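Peptidoglycan glycosyltransferase (Burkholderia ambifaria, PDB 5UY7) is a penicillin-binding protein whose modelled part is a transpeptidase-family domain, related in fold to the serine beta-lactamases. Local coordinates at residues A[264-269]-A[478-483]; A[270-275]-A[391-396]; A[297-302]-A[328-333]. All blocks are in the same frame, centred on the assembly; numbering follows the deposited sequence. Where two conformers were deposited one is given.

In the fold
The three contacts lie within one penicillin-binding transpeptidase domain. Along the chain, 264-269 runs directly into 270-275; then come both segments of contact 3, then 391-396 of contact 2, and last 478-483 of contact 1. Contacts 1 and 2, their centres about 8 Å apart, touch: L393 of contact 2 packs on F266, P268 and V482 of contact 1. Segment 264-275 thereby packs against both strand 477-485 of the five-stranded sheet and helix 390-401. Contact 3, where helix 326-333 meets hairpin strand 298-301, has its centre about 20 Å from that of contact 2 and 22 Å from that of contact 1, yet its A329 touches K273 near the start of helix 273-282.

Contact 1: residues A[264-269]-A[478-483]; sequences DVFEPG and RASFVG
R478, on strand 477-485 of the five-stranded antiparallel sheet, lays its side chain over the ring of F266 in a CH-pi contact between that sheet and the short strand 265-266. Its CD sits over the middle of the ring, 3.6 Å from the F266 ring centroid and 12° off the ring normal. The bend at chi3 (-73°) leads the guanidinium out over the CD1-CE1 side, where it lies nearly parallel to the ring, the planes 8° apart. There R478 NE comes 3.4 Å from F266 CD1, toward the rim rather than the centre.

The guanidinium end has polar partners. R478 NH1 is hydrogen-bonded to S497 OG on the adjacent strand 492-499, which helps fix the guanidinium. R478 NH2 gives a hydrogen bond of 3.0 Å to a water, and that water donates to V265 O at 2.9 Å, bridging the segments. D264 brings an opposite charge nearby, but D264 OD2 and R478 NH2 are 4.3 Å apart, too far for a salt bridge; it may add a weak favourable electrostatic term. From the same side of the ring as R478, S480 OG approaches obliquely, 3.9 Å from F266 CE2, and is also hydrogen-bonded to S497. In this way the segment leading to the serine of a probable SxxK motif is laid against the central sheet, as expected for the fold shared by penicillin-binding proteins and serine beta-lactamases.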
ATOM      1  N   ASP A 264      15.547  -4.272  -0.926  1.00 28.28           N
ATOM      2  CA  ASP A 264      15.088  -4.550  -2.281  1.00 31.43           C
ATOM      3  C   ASP A 264      14.028  -3.544  -2.710  1.00 26.40           C
ATOM      4  O   ASP A 264      13.046  -3.312  -1.994  1.00 24.77           O
ATOM      5  CB  ASP A 264      14.554  -5.978  -2.382  1.00 31.13           C
ATOM      6  CG  ASP A 264      15.669  -7.019  -2.336  1.00 35.57           C
ATOM      7  OD1 ASP A 264      16.828  -6.649  -2.038  1.00 45.45           O
ATOM      8  OD2 ASP A 264      15.391  -8.200  -2.608  1.00 39.56           O
ATOM      9  N   VAL A 265      14.222  -2.947  -3.886  1.00 26.19           N
ATOM     10  CA  VAL A 265      13.269  -1.970  -4.390  1.00 25.35           C
ATOM     11  C   VAL A 265      12.624  -2.485  -5.667  1.00 24.56           C
ATOM     12  O   VAL A 265      13.184  -3.308  -6.400  1.00 28.05           O
ATOM     13  CB  VAL A 265      13.895  -0.578  -4.625  1.00 29.76           C
ATOM     14  CG1 VAL A 265      14.494  -0.051  -3.336  1.00 30.84           C
ATOM     15  CG2 VAL A 265      14.924  -0.627  -5.727  1.00 29.65           C
ATOM     16  N   PHE A 266      11.422  -1.973  -5.923  1.00 23.60           N
ATOM     17  CA  PHE A 266      10.603  -2.385  -7.055  1.00 26.53           C
ATOM     18  C   PHE A 266       9.595  -1.286  -7.339  1.00 22.07           C
ATOM     19  O   PHE A 266       9.352  -0.407  -6.506  1.00 21.97           O
ATOM     20  CB  PHE A 266       9.877  -3.705  -6.777  1.00 24.12           C
ATOM     21  CG  PHE A 266       9.120  -3.719  -5.475  1.00 23.19           C
ATOM     22  CD1 PHE A 266       9.754  -4.100  -4.297  1.00 23.76           C
ATOM     23  CD2 PHE A 266       7.776  -3.367  -5.425  1.00 22.03           C
ATOM     24  CE1 PHE A 266       9.060  -4.117  -3.095  1.00 23.35           C
ATOM     25  CE2 PHE A 266       7.081  -3.391  -4.223  1.00 23.18           C
ATOM     26  CZ  PHE A 266       7.733  -3.763  -3.059  1.00 22.10           C
ATOM     27  N   GLU A 267       9.002  -1.347  -8.524  1.00 21.38           N
ATOM     28  CA  GLU A 267       7.941  -0.400  -8.845  1.00 19.63           C
ATOM     29  C   GLU A 267       6.666  -0.792  -8.105  1.00 20.97           C
ATOM     30  O   GLU A 267       6.225  -1.944  -8.201  1.00 21.98           O
ATOM     31  CB  GLU A 267       7.696  -0.349 -10.350  1.00 24.00           C
ATOM     32  CG  GLU A 267       8.896   0.178 -11.144  1.00 26.50           C
ATOM     33  CD  GLU A 267       8.627   0.239 -12.631  1.00 30.18           C
ATOM     34  OE1 GLU A 267       8.569  -0.828 -13.277  1.00 36.57           O
ATOM     35  OE2 GLU A 267       8.460   1.355 -13.152  1.00 33.05           O
ATOM     36  N   PRO A 268       6.057   0.127  -7.358  1.00 18.71           N
ATOM     37  CA  PRO A 268       4.911  -0.243  -6.516  1.00 18.94           C
ATOM     38  C   PRO A 268       3.631  -0.531  -7.285  1.00 19.76           C
ATOM     39  O   PRO A 268       2.733  -1.178  -6.729  1.00 19.13           O
ATOM     40  CB  PRO A 268       4.737   0.985  -5.611  1.00 18.51           C
ATOM     41  CG  PRO A 268       5.353   2.126  -6.423  1.00 16.78           C
ATOM     42  CD  PRO A 268       6.510   1.510  -7.135  1.00 19.31           C
ATOM     43  N   GLY A 269       3.487  -0.029  -8.508  1.00 20.01           N
ATOM     44  CA  GLY A 269       2.276  -0.312  -9.264  1.00 19.26           C
ATOM     45  C   GLY A 269       1.023   0.203  -8.579  1.00 18.60           C
ATOM     46  O   GLY A 269       1.019   1.264  -7.945  1.00 18.17           O
ATOM     47  N   ARG A 478       6.633  -9.808  -9.228  1.00 25.85           N
ATOM     48  CA  ARG A 478       6.517  -9.738  -7.781  1.00 24.09           C
ATOM     49  C   ARG A 478       5.106  -9.285  -7.437  1.00 23.10           C
ATOM     50  O   ARG A 478       4.629  -8.280  -7.971  1.00 24.06           O
ATOM     51  CB  ARG A 478       7.551  -8.778  -7.201  1.00 23.22           C
ATOM     52  CG  ARG A 478       7.360  -8.477  -5.737  1.00 25.14           C
ATOM     53  CD  ARG A 478       8.071  -7.184  -5.365  1.00 29.45           C
ATOM     54  NE  ARG A 478       9.514  -7.364  -5.341  1.00 37.77           N
ATOM     55  CZ  ARG A 478      10.196  -7.700  -4.252  1.00 35.46           C
ATOM     56  NH1 ARG A 478       9.558  -7.882  -3.100  1.00 34.16           N
ATOM     57  NH2 ARG A 478      11.513  -7.849  -4.315  1.00 38.34           N
ATOM     58  N   ALA A 479       4.433 -10.042  -6.574  1.00 20.99           N
ATOM     59  CA  ALA A 479       3.063  -9.760  -6.175  1.00 21.95           C
ATOM     60  C   ALA A 479       3.081  -9.211  -4.758  1.00 20.76           C
ATOM     61  O   ALA A 479       3.496  -9.909  -3.826  1.00 20.61           O
ATOM     62  CB  ALA A 479       2.196 -11.019  -6.261  1.00 23.26           C
ATOM     63  N   SER A 480       2.651  -7.958  -4.594  1.00 20.71           N
ATOM     64  CA  SER A 480       2.641  -7.329  -3.280  1.00 17.66           C
ATOM     65  C   SER A 480       1.241  -6.861  -2.908  1.00 18.09           C
ATOM     66  O   SER A 480       0.386  -6.642  -3.766  1.00 18.85           O
ATOM     67  CB  SER A 480       3.617  -6.142  -3.227  1.00 20.28           C
ATOM     68  OG  SER A 480       4.924  -6.565  -3.605  1.00 20.40           O
ATOM     69  N   PHE A 481       1.008  -6.733  -1.602  1.00 16.27           N
ATOM     70  CA  PHE A 481      -0.247  -6.183  -1.101  1.00 15.03           C
ATOM     71  C   PHE A 481       0.028  -5.413   0.182  1.00 17.43           C
ATOM     72  O   PHE A 481       0.761  -5.897   1.044  1.00 15.94           O
ATOM     73  CB  PHE A 481      -1.269  -7.299  -0.831  1.00 17.64           C
ATOM     74  CG  PHE A 481      -2.661  -6.794  -0.562  1.00 15.17           C
ATOM     75  CD1 PHE A 481      -3.023  -6.347   0.708  1.00 15.44           C
ATOM     76  CD2 PHE A 481      -3.613  -6.777  -1.574  1.00 19.14           C
ATOM     77  CE1 PHE A 481      -4.303  -5.869   0.948  1.00 14.87           C
ATOM     78  CE2 PHE A 481      -4.892  -6.302  -1.336  1.00 16.87           C
ATOM     79  CZ  PHE A 481      -5.238  -5.855  -0.073  1.00 16.90           C
ATOM     80  N   VAL A 482      -0.566  -4.223   0.325  1.00 14.61           N
ATOM     81  CA  VAL A 482      -0.469  -3.481   1.581  1.00 14.14           C
ATOM     82  C   VAL A 482      -1.870  -3.075   2.019  1.00 14.93           C
ATOM     83  O   VAL A 482      -2.641  -2.531   1.223  1.00 16.26           O
ATOM     84  CB  VAL A 482       0.439  -2.243   1.457  1.00 16.69           C
ATOM     85  CG1 VAL A 482       0.649  -1.624   2.834  1.00 16.74           C
ATOM     86  CG2 VAL A 482       1.787  -2.626   0.823  1.00 15.46           C
ATOM     87  N   GLY A 483      -2.190  -3.321   3.283  1.00 14.41           N
ATOM     88  CA  GLY A 483      -3.516  -3.001   3.768  1.00 14.95           C
ATOM     89  C   GLY A 483      -3.515  -2.756   5.258  1.00 15.12           C
ATOM     90  O   GLY A 483      -2.463  -2.679   5.888  1.00 13.46           O
TER
HETATM   91  O   HOH W   1      13.345  -6.158  -6.042  1.00 47.69           O

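Contact 2: residues A[270-275]-A[391-396]; sequences SIMKPF and FQLARA. With SO4 (sulfate ion), chain B.
L393 and F275 bury more surface here than any other residue of the two segments, and with A396 and I271 they define a mainly apolar contact between helix 390-401 and the 3-10 turn 270-272 with the start of helix 273-282. The branched end of L393 does the touching. Its CD2 lies 3.9 Å from I271 CG2, while M272 SD comes within 4.1 Å of L393 CD2, and both partners cross the leucine at about a right angle. In M272, chi2 (-53°) bends the chain so that SD comes to the leucine.

One turn further on, F275 meets A396 with its rim. F275 CZ is 3.6 Å from A396 CB, and A396 O stands at the ring edge, near the ring plane, 3.5 Å from F275 CZ. Y397 secures the same corner twice: its ring meets F275 edge-to-face, and its OH is hydrogen-bonded to I271 O.

S270 and K273 point elsewhere. K273 NZ donates a 2.8 Å hydrogen bond to S270 OG and is hydrogen-bonded as well to N326 OD1 and S324 O. S270 OG in turn gives a hydrogen bond to O4 of a sulfate ion, probably from the crystallisation liquor, that S462 also binds. Serine and lysine one helical turn apart, with S324 and K461 close by, are consistent with the SxxK active site of penicillin-binding proteins, backed here by helix 390-401.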
ATOM      1  N   SER A 270      -0.051  -0.593  -8.660  1.00 16.29           N
ATOM      2  CA  SER A 270      -1.370  -0.139  -8.214  1.00 16.82           C
ATOM      3  C   SER A 270      -1.415   0.237  -6.740  1.00 19.29           C
ATOM      4  O   SER A 270      -2.355   0.919  -6.316  1.00 16.72           O
ATOM      5  CB  SER A 270      -2.423  -1.212  -8.495  1.00 17.26           C
ATOM      6  OG  SER A 270      -2.539  -1.437  -9.888  1.00 18.74           O
ATOM      7  N   ILE A 271      -0.424  -0.178  -5.947  1.00 15.50           N
ATOM      8  CA  ILE A 271      -0.372   0.209  -4.539  1.00 14.10           C
ATOM      9  C   ILE A 271      -0.288   1.720  -4.372  1.00 15.58           C
ATOM     10  O   ILE A 271      -0.660   2.249  -3.314  1.00 15.61           O
ATOM     11  CB  ILE A 271       0.812  -0.532  -3.877  1.00 15.55           C
ATOM     12  CG1 ILE A 271       0.491  -2.028  -3.819  1.00 15.87           C
ATOM     13  CG2 ILE A 271       1.122   0.015  -2.490  1.00 17.67           C
ATOM     14  CD1 ILE A 271       1.720  -2.910  -3.556  1.00 17.40           C
ATOM     15  N   MET A 272       0.149   2.439  -5.405  1.00 15.37           N
ATOM     16  CA  MET A 272       0.217   3.892  -5.296  1.00 15.23           C
ATOM     17  C   MET A 272      -1.100   4.588  -5.599  1.00 16.91           C
ATOM     18  O   MET A 272      -1.213   5.783  -5.310  1.00 16.27           O
ATOM     19  CB  MET A 272       1.278   4.462  -6.236  1.00 17.17           C
ATOM     20  CG  MET A 272       2.694   4.055  -5.886  1.00 18.67           C
ATOM     21  SD  MET A 272       3.165   4.388  -4.178  1.00 20.31           S
ATOM     22  CE  MET A 272       3.037   6.178  -4.159  1.00 22.74           C
ATOM     23  N   LYS A 273      -2.074   3.897  -6.196  1.00 14.21           N
ATOM     24  CA  LYS A 273      -3.295   4.585  -6.610  1.00 13.74           C
ATOM     25  C   LYS A 273      -3.996   5.278  -5.445  1.00 14.06           C
ATOM     26  O   LYS A 273      -4.497   6.403  -5.643  1.00 15.08           O
ATOM     27  CB  LYS A 273      -4.221   3.596  -7.335  1.00 14.19           C
ATOM     28  CG  LYS A 273      -3.669   3.192  -8.696  1.00 13.37           C
ATOM     29  CD  LYS A 273      -4.364   1.964  -9.314  1.00 16.79           C
ATOM     30  CE  LYS A 273      -3.798   1.727 -10.699  1.00 16.26           C
ATOM     31  NZ  LYS A 273      -4.142   0.378 -11.296  1.00 18.60           N
ATOM     32  N   PRO A 274      -4.046   4.715  -4.232  1.00 14.27           N
ATOM     33  CA  PRO A 274      -4.671   5.454  -3.124  1.00 13.66           C
ATOM     34  C   PRO A 274      -3.973   6.757  -2.787  1.00 14.87           C
ATOM     35  O   PRO A 274      -4.633   7.660  -2.264  1.00 15.69           O
ATOM     36  CB  PRO A 274      -4.594   4.462  -1.959  1.00 13.77           C
ATOM     37  CG  PRO A 274      -4.640   3.142  -2.633  1.00 13.83           C
ATOM     38  CD  PRO A 274      -3.791   3.310  -3.844  1.00 14.60           C
ATOM     39  N   PHE A 275      -2.668   6.881  -3.047  1.00 15.68           N
ATOM     40  CA  PHE A 275      -1.989   8.137  -2.731  1.00 13.85           C
ATOM     41  C   PHE A 275      -2.274   9.198  -3.781  1.00 14.63           C
ATOM     42  O   PHE A 275      -2.392  10.382  -3.452  1.00 16.53           O
ATOM     43  CB  PHE A 275      -0.480   7.917  -2.578  1.00 14.82           C
ATOM     44  CG  PHE A 275      -0.134   7.087  -1.379  1.00 16.59           C
ATOM     45  CD1 PHE A 275      -0.289   7.602  -0.103  1.00 16.72           C
ATOM     46  CD2 PHE A 275       0.303   5.778  -1.524  1.00 19.61           C
ATOM     47  CE1 PHE A 275      -0.010   6.830   1.020  1.00 16.71           C
ATOM     48  CE2 PHE A 275       0.588   5.000  -0.404  1.00 17.78           C
ATOM     49  CZ  PHE A 275       0.432   5.534   0.869  1.00 18.68           C
ATOM     50  N   PHE A 391       9.260  -1.921   3.002  1.00 18.90           N
ATOM     51  CA  PHE A 391       9.267  -1.136   4.232  1.00 19.04           C
ATOM     52  C   PHE A 391       8.697   0.254   3.989  1.00 21.45           C
ATOM     53  O   PHE A 391       7.854   0.739   4.753  1.00 19.52           O
ATOM     54  CB  PHE A 391      10.691  -1.037   4.788  1.00 19.82           C
ATOM     55  CG  PHE A 391      10.771  -0.379   6.142  1.00 23.94           C
ATOM     56  CD1 PHE A 391      10.771   1.004   6.266  1.00 28.86           C
ATOM     57  CD2 PHE A 391      10.855  -1.147   7.295  1.00 27.72           C
ATOM     58  CE1 PHE A 391      10.839   1.604   7.514  1.00 29.82           C
ATOM     59  CE2 PHE A 391      10.926  -0.548   8.544  1.00 26.86           C
ATOM     60  CZ  PHE A 391      10.918   0.824   8.651  1.00 28.33           C
ATOM     61  N   GLN A 392       9.156   0.918   2.921  1.00 19.13           N
ATOM     62  CA  GLN A 392       8.655   2.255   2.622  1.00 17.21           C
ATOM     63  C   GLN A 392       7.149   2.254   2.388  1.00 17.26           C
ATOM     64  O   GLN A 392       6.453   3.188   2.802  1.00 17.42           O
ATOM     65  CB  GLN A 392       9.372   2.827   1.402  1.00 19.66           C
ATOM     66  CG  GLN A 392      10.761   3.345   1.703  1.00 20.13           C
ATOM     67  CD  GLN A 392      11.480   3.767   0.437  1.00 20.63           C
ATOM     68  OE1 GLN A 392      11.234   3.208  -0.629  1.00 21.31           O
ATOM     69  NE2 GLN A 392      12.357   4.762   0.545  1.00 22.26           N
ATOM     70  N   LEU A 393       6.627   1.230   1.711  1.00 17.98           N
ATOM     71  CA  LEU A 393       5.186   1.171   1.465  1.00 16.13           C
ATOM     72  C   LEU A 393       4.410   0.945   2.755  1.00 17.34           C
ATOM     73  O   LEU A 393       3.356   1.561   2.972  1.00 16.53           O
ATOM     74  CB  LEU A 393       4.868   0.062   0.461  1.00 16.90           C
ATOM     75  CG  LEU A 393       5.314   0.326  -0.981  1.00 16.40           C
ATOM     76  CD1 LEU A 393       5.041  -0.919  -1.826  1.00 19.95           C
ATOM     77  CD2 LEU A 393       4.596   1.550  -1.560  1.00 16.10           C
ATOM     78  N   ALA A 394       4.896   0.052   3.614  1.00 15.18           N
ATOM     79  CA  ALA A 394       4.222  -0.172   4.889  1.00 13.92           C
ATOM     80  C   ALA A 394       4.148   1.122   5.686  1.00 18.21           C
ATOM     81  O   ALA A 394       3.083   1.487   6.200  1.00 15.98           O
ATOM     82  CB  ALA A 394       4.938  -1.261   5.688  1.00 14.97           C
ATOM     83  N   ARG A 395       5.263   1.857   5.758  1.00 18.36           N
ATOM     84  CA  ARG A 395       5.271   3.129   6.477  0.52 16.16           C
ATOM     85  C   ARG A 395       4.324   4.132   5.832  1.00 17.26           C
ATOM     86  O   ARG A 395       3.555   4.813   6.527  1.00 17.24           O
ATOM     87  CB  ARG A 395       6.695   3.686   6.532  0.52 19.89           C
ATOM     88  CG  ARG A 395       6.796   5.068   7.155  0.52 22.55           C
ATOM     89  CD  ARG A 395       8.245   5.545   7.223  0.52 25.78           C
ATOM     90  NE  ARG A 395       8.889   5.531   5.912  0.52 24.99           N
ATOM     91  CZ  ARG A 395      10.178   5.780   5.706  0.52 34.33           C
ATOM     92  NH1 ARG A 395      10.978   6.065   6.727  0.52 33.31           N
ATOM     93  NH2 ARG A 395      10.670   5.741   4.476  0.52 41.14           N
ATOM     94  N   ALA A 396       4.363   4.234   4.500  1.00 15.33           N
ATOM     95  CA  ALA A 396       3.475   5.167   3.809  1.00 16.42           C
ATOM     96  C   ALA A 396       2.008   4.883   4.118  1.00 17.65           C
ATOM     97  O   ALA A 396       1.220   5.817   4.318  1.00 15.97           O
ATOM     98  CB  ALA A 396       3.731   5.114   2.300  1.00 16.00           C
TER
HETATM   99  S   SO4 B 701      -2.564  -5.240  -9.975  1.00 36.53           S
HETATM  100  O1  SO4 B 701      -2.118  -5.790  -8.691  1.00 39.48           O
HETATM  101  O2  SO4 B 701      -4.020  -5.221 -10.025  1.00 40.28           O
HETATM  102  O3  SO4 B 701      -2.048  -6.093 -11.043  1.00 46.73           O
HETATM  103  O4  SO4 B 701      -2.072  -3.887 -10.199  1.00 36.34           O

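Contact 3: residues A[297-302]-A[328-333]; sequences GHFVLD and GATKIA
T330 and L301 make the enclosed, inner part of this contact, where strand 298-301 of a small hairpin lies against helix 326-333. L301 CD2 and T330 CG2 meet at 4.0 Å, and the same methyl stays 4.3 Å from F299 CE2. T330 turns this methyl toward the strand while its OG1 is hydrogen-bonded back to N326 O in its own helix. L301 and T330 are buried further by A378 of helix 374-381 and by I306 on the partner strand 304-307.

F299 and K331 form the side nearer solvent, both partly exposed, although their atoms approach more closely. The lysine lies over one face of the phenylalanine: K331 CE is 3.6 Å from F299 CE1, displaced from the ring centre toward the rim. As a CH-pi contact, K331 CE lies 3.9 Å from the F299 ring centroid and 23° off the ring normal. The lysine chain is extended beyond CG, with chi2 and chi3 near 180°, and this carries its last methylene from the helix surface to the ring. The charged end stays beside the CE1 rim, K331 NZ being hydrogen-bonded to E293 O.

The outer side of the hairpin is quite different. H298 and V300 alternate with the inward residues and are exposed, and D302, also exposed, forms a salt bridge with R374. Helix and strand, their axes 10.5 Å apart at closest approach, share no hydrogen bond across these segments. Across them the contact consists of methyl, methylene and aromatic surfaces, with the lysine charge held at the margin by a backbone carbonyl.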
ATOM      1  N   GLY A 297     -11.800   1.786 -21.414  1.00 25.32           N
ATOM      2  CA  GLY A 297     -10.551   1.280 -20.882  1.00 25.09           C
ATOM      3  C   GLY A 297      -9.343   1.478 -21.763  1.00 26.96           C
ATOM      4  O   GLY A 297      -8.328   0.809 -21.562  1.00 26.13           O
ATOM      5  N   HIS A 298      -9.419   2.377 -22.739  1.00 26.49           N
ATOM      6  CA  HIS A 298      -8.278   2.759 -23.556  1.00 26.97           C
ATOM      7  C   HIS A 298      -8.169   4.272 -23.521  1.00 35.24           C
ATOM      8  O   HIS A 298      -9.170   4.970 -23.707  1.00 32.65           O
ATOM      9  CB  HIS A 298      -8.427   2.276 -25.005  1.00 30.66           C
ATOM     10  CG  HIS A 298      -8.689   0.809 -25.127  1.00 31.74           C
ATOM     11  ND1 HIS A 298      -7.689  -0.137 -25.032  1.00 32.03           N
ATOM     12  CD2 HIS A 298      -9.837   0.124 -25.340  1.00 29.74           C
ATOM     13  CE1 HIS A 298      -8.213  -1.341 -25.182  1.00 31.66           C
ATOM     14  NE2 HIS A 298      -9.513  -1.211 -25.365  1.00 31.28           N
ATOM     15  N   PHE A 299      -6.961   4.772 -23.278  1.00 28.57           N
ATOM     16  CA  PHE A 299      -6.704   6.202 -23.228  1.00 26.59           C
ATOM     17  C   PHE A 299      -5.358   6.474 -23.885  1.00 25.91           C
ATOM     18  O   PHE A 299      -4.484   5.604 -23.922  1.00 32.07           O
ATOM     19  CB  PHE A 299      -6.731   6.702 -21.772  1.00 24.47           C
ATOM     20  CG  PHE A 299      -6.665   8.198 -21.624  1.00 26.26           C
ATOM     21  CD1 PHE A 299      -7.613   9.018 -22.212  1.00 35.57           C
ATOM     22  CD2 PHE A 299      -5.685   8.777 -20.831  1.00 29.02           C
ATOM     23  CE1 PHE A 299      -7.560  10.394 -22.048  1.00 33.29           C
ATOM     24  CE2 PHE A 299      -5.628  10.150 -20.661  1.00 33.83           C
ATOM     25  CZ  PHE A 299      -6.566  10.959 -21.270  1.00 31.28           C
ATOM     26  N   VAL A 300      -5.204   7.679 -24.431  1.00 31.57           N
ATOM     27  CA  VAL A 300      -3.947   8.104 -25.033  1.00 33.43           C
ATOM     28  C   VAL A 300      -3.548   9.435 -24.418  1.00 34.88           C
ATOM     29  O   VAL A 300      -4.354  10.369 -24.371  1.00 37.20           O
ATOM     30  CB  VAL A 300      -4.045   8.224 -26.568  1.00 36.51           C
ATOM     31  CG1 VAL A 300      -2.726   8.710 -27.129  1.00 35.47           C
ATOM     32  CG2 VAL A 300      -4.413   6.888 -27.175  1.00 38.85           C
ATOM     33  N   LEU A 301      -2.312   9.512 -23.934  1.00 33.40           N
ATOM     34  CA  LEU A 301      -1.778  10.723 -23.321  1.00 33.09           C
ATOM     35  C   LEU A 301      -0.439  11.018 -23.971  1.00 35.76           C
ATOM     36  O   LEU A 301       0.501  10.227 -23.841  1.00 38.45           O
ATOM     37  CB  LEU A 301      -1.624  10.559 -21.809  1.00 30.32           C
ATOM     38  CG  LEU A 301      -1.054  11.787 -21.098  1.00 32.88           C
ATOM     39  CD1 LEU A 301      -1.958  12.983 -21.328  1.00 35.13           C
ATOM     40  CD2 LEU A 301      -0.907  11.517 -19.620  1.00 30.20           C
ATOM     41  N   ASP A 302      -0.359  12.147 -24.675  1.00 40.17           N
ATOM     42  CA  ASP A 302       0.852  12.537 -25.394  1.00 42.21           C
ATOM     43  C   ASP A 302       1.370  11.394 -26.263  1.00 45.75           C
ATOM     44  O   ASP A 302       2.564  11.091 -26.289  1.00 48.52           O
ATOM     45  CB  ASP A 302       1.927  13.025 -24.424  1.00 45.65           C
ATOM     46  CG  ASP A 302       1.519  14.291 -23.704  1.00 50.30           C
ATOM     47  OD1 ASP A 302       0.669  15.028 -24.249  1.00 53.32           O
ATOM     48  OD2 ASP A 302       2.041  14.550 -22.600  1.00 50.19           O
ATOM     49  N   GLY A 328      -8.294   6.201 -14.694  1.00 16.54           N
ATOM     50  CA  GLY A 328      -8.843   7.075 -13.669  1.00 17.16           C
ATOM     51  C   GLY A 328      -7.763   7.709 -12.816  1.00 16.80           C
ATOM     52  O   GLY A 328      -7.837   8.895 -12.478  1.00 18.39           O
ATOM     53  N   ALA A 329      -6.748   6.923 -12.442  1.00 15.41           N
ATOM     54  CA  ALA A 329      -5.631   7.484 -11.689  1.00 16.72           C
ATOM     55  C   ALA A 329      -4.931   8.574 -12.489  1.00 17.95           C
ATOM     56  O   ALA A 329      -4.578   9.629 -11.945  1.00 19.26           O
ATOM     57  CB  ALA A 329      -4.644   6.371 -11.314  1.00 16.00           C
ATOM     58  N   THR A 330      -4.732   8.335 -13.790  1.00 17.12           N
ATOM     59  CA  THR A 330      -4.073   9.313 -14.648  1.00 16.76           C
ATOM     60  C   THR A 330      -4.868  10.607 -14.716  1.00 19.68           C
ATOM     61  O   THR A 330      -4.307  11.698 -14.577  1.00 20.38           O
ATOM     62  CB  THR A 330      -3.888   8.733 -16.049  1.00 17.84           C
ATOM     63  OG1 THR A 330      -2.984   7.625 -15.988  1.00 19.39           O
ATOM     64  CG2 THR A 330      -3.339   9.801 -17.015  1.00 19.67           C
ATOM     65  N   LYS A 331      -6.180  10.507 -14.943  1.00 18.51           N
ATOM     66  CA  LYS A 331      -6.960  11.729 -15.115  1.00 17.56           C
ATOM     67  C   LYS A 331      -7.015  12.526 -13.820  1.00 19.55           C
ATOM     68  O   LYS A 331      -6.979  13.765 -13.844  1.00 21.07           O
ATOM     69  CB  LYS A 331      -8.364  11.397 -15.628  1.00 19.12           C
ATOM     70  CG  LYS A 331      -8.343  10.872 -17.070  1.00 21.17           C
ATOM     71  CD  LYS A 331      -9.731  10.812 -17.659  1.00 23.73           C
ATOM     72  CE  LYS A 331      -9.685  10.341 -19.098  1.00 28.88           C
ATOM     73  NZ  LYS A 331     -10.997  10.570 -19.746  1.00 31.15           N
ATOM     74  N   ILE A 332      -7.077  11.834 -12.681  1.00 18.43           N
ATOM     75  CA  ILE A 332      -7.005  12.514 -11.394  1.00 16.10           C
ATOM     76  C   ILE A 332      -5.631  13.151 -11.209  1.00 17.37           C
ATOM     77  O   ILE A 332      -5.516  14.302 -10.771  1.00 18.84           O
ATOM     78  CB  ILE A 332      -7.348  11.519 -10.272  1.00 17.84           C
ATOM     79  CG1 ILE A 332      -8.829  11.141 -10.355  1.00 17.10           C
ATOM     80  CG2 ILE A 332      -7.010  12.096  -8.919  1.00 17.59           C
ATOM     81  CD1 ILE A 332      -9.204   9.967  -9.412  1.00 16.66           C
ATOM     82  N   ALA A 333      -4.568  12.432 -11.582  1.00 15.53           N
ATOM     83  CA  ALA A 333      -3.226  12.995 -11.471  1.00 19.16           C
ATOM     84  C   ALA A 333      -3.069  14.255 -12.309  1.00 21.87           C
ATOM     85  O   ALA A 333      -2.319  15.162 -11.925  1.00 21.60           O
ATOM     86  CB  ALA A 333      -2.183  11.960 -11.900  1.00 18.37           C
TER